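Side-chain contact in alginate lyase, family PL7 (Zobellia galactanivorans, PDB 4BE3), which cleaves the seaweed polysaccharide alginate as an exolytic lyase, probably at both mannuronate and guluronate linkages: residues D280-D285 with Y290-Y295. Numbering follows the deposited sequence.
Sequences DVYDGD and YANGSY
Ser294 OG donates a hydrogen bond of 2.6 Å to the backbone Asp280 O, the one direct polar link between 280-285 and 290-295. The hydroxyl approaches from above the carbonyl plane, 37° out of it; OG is anti to the carbonyl carbon of Ser294 (chi1 -78°), beside the backbone N, which points it at Asp280 O. Serine is short enough to make the bond from a buried site at the centre of an inverse gamma turn.

Van der Waals contact centres on Tyr282. Ser294 OG lies in the ring plane at its edge, 3.6 Å from CE2. Asn292 CB comes over the phenol end from one face, 3.2 Å from Tyr282 OH, and one end of the Asn292 amide reaches over that face, its plane 24° from the ring's.

A water donates to Asp280 OD2 (2.8 Å), aspartate supplying the acceptor, and bonds Tyr282 OH (2.9 Å); it reaches Asn292 O weakly. Tyrosine is long enough to span the gap and end at this water. Replacing Tyr282 with an alanine would probably leave Asn292 without its aromatic support and cost the water a partner.

The contact ties together the loop before helix 286-291, whose N-cap, Asp285, accepts Lys288 N on OD1, and the turn after it; Lys288 and Gln289 also touch Tyr282, and the chain then enters strand 295-306 of the seven-stranded antiparallel sheet.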
# COMPACT_ATOMS: atom_id res chain seq x y z
N ASP A 280 -7.47 39.38 -4.55
CA ASP A 280 -8.83 39.79 -4.92
C ASP A 280 -9.66 38.52 -5.10
O ASP A 280 -9.22 37.65 -5.88
CB ASP A 280 -8.74 40.48 -6.31
CG ASP A 280 -8.08 41.88 -6.20
OD1 ASP A 280 -8.03 42.46 -5.08
OD2 ASP A 280 -7.53 42.26 -7.22
N VAL A 281 -10.79 38.39 -4.35
CA VAL A 281 -11.57 37.10 -4.42
C VAL A 281 -13.03 37.43 -4.78
O VAL A 281 -13.82 36.52 -4.77
CB VAL A 281 -11.53 36.26 -3.09
CG1 VAL A 281 -10.06 35.85 -2.86
CG2 VAL A 281 -12.07 37.13 -1.88
N TYR A 282 -13.38 38.74 -4.95
CA TYR A 282 -14.81 39.11 -5.47
C TYR A 282 -15.88 38.41 -4.63
O TYR A 282 -16.80 37.76 -5.17
CB TYR A 282 -14.90 38.69 -6.94
CG TYR A 282 -13.88 39.44 -7.77
CD1 TYR A 282 -14.14 40.77 -8.23
CD2 TYR A 282 -12.55 38.90 -7.97
CE1 TYR A 282 -13.16 41.51 -8.94
CE2 TYR A 282 -11.57 39.60 -8.69
CZ TYR A 282 -11.89 40.95 -9.16
OH TYR A 282 -10.89 41.59 -9.86
N ASP A 283 -15.70 38.48 -3.31
CA ASP A 283 -16.62 37.92 -2.34
C ASP A 283 -17.00 36.42 -2.60
O ASP A 283 -18.13 35.96 -2.32
CB ASP A 283 -17.88 38.86 -2.30
CG ASP A 283 -18.81 38.55 -1.09
OD1 ASP A 283 -18.31 38.08 -0.03
OD2 ASP A 283 -20.05 38.73 -1.25
N GLY A 284 -16.06 35.65 -3.16
CA GLY A 284 -16.32 34.25 -3.33
C GLY A 284 -17.02 33.90 -4.64
O GLY A 284 -17.30 32.70 -4.88
N ASP A 285 -17.23 34.87 -5.50
CA ASP A 285 -17.99 34.58 -6.71
C ASP A 285 -17.06 33.94 -7.71
O ASP A 285 -16.15 34.59 -8.23
CB ASP A 285 -18.50 35.91 -7.28
CG ASP A 285 -19.36 35.74 -8.54
OD1 ASP A 285 -19.00 35.14 -9.55
OD2 ASP A 285 -20.41 36.40 -8.54
N TYR A 290 -12.87 34.01 -12.03
CA TYR A 290 -12.39 33.48 -13.28
C TYR A 290 -12.21 34.52 -14.37
O TYR A 290 -11.41 34.34 -15.28
CB TYR A 290 -13.26 32.31 -13.83
CG TYR A 290 -12.98 30.97 -13.15
CD1 TYR A 290 -12.07 30.90 -12.09
CD2 TYR A 290 -13.79 29.86 -13.42
CE1 TYR A 290 -11.85 29.62 -11.41
CE2 TYR A 290 -13.62 28.63 -12.79
CZ TYR A 290 -12.61 28.47 -11.87
OH TYR A 290 -12.47 27.23 -11.27
N ALA A 291 -13.05 35.56 -14.34
CA ALA A 291 -12.98 36.59 -15.33
C ALA A 291 -11.92 37.60 -15.03
O ALA A 291 -11.56 38.45 -15.88
CB ALA A 291 -14.37 37.32 -15.43
N ASN A 292 -11.37 37.54 -13.82
CA ASN A 292 -10.39 38.66 -13.46
C ASN A 292 -9.05 38.07 -12.94
O ASN A 292 -8.33 38.73 -12.16
CB ASN A 292 -11.01 39.52 -12.34
CG ASN A 292 -12.16 40.40 -12.89
OD1 ASN A 292 -13.35 40.02 -12.85
ND2 ASN A 292 -11.80 41.46 -13.53
N GLY A 293 -8.69 36.85 -13.34
CA GLY A 293 -7.34 36.38 -12.99
C GLY A 293 -7.19 35.79 -11.59
O GLY A 293 -6.05 35.52 -11.19
N SER A 294 -8.26 35.65 -10.84
CA SER A 294 -8.17 35.25 -9.45
C SER A 294 -8.40 33.71 -9.40
O SER A 294 -9.34 33.19 -8.74
CB SER A 294 -9.23 35.99 -8.65
OG SER A 294 -8.80 37.30 -8.41
N TYR A 295 -7.45 33.00 -10.00
CA TYR A 295 -7.55 31.53 -9.99
C TYR A 295 -6.24 30.91 -10.40
O TYR A 295 -5.28 31.60 -10.86
CB TYR A 295 -8.63 31.08 -11.03
CG TYR A 295 -8.27 31.40 -12.46
CD1 TYR A 295 -8.54 32.63 -13.01
CD2 TYR A 295 -7.68 30.41 -13.28
CE1 TYR A 295 -8.25 32.94 -14.35
CE2 TYR A 295 -7.35 30.72 -14.65
CZ TYR A 295 -7.66 31.96 -15.14
OH TYR A 295 -7.38 32.24 -16.48
O HOH W 1 -8.07 41.15 -9.74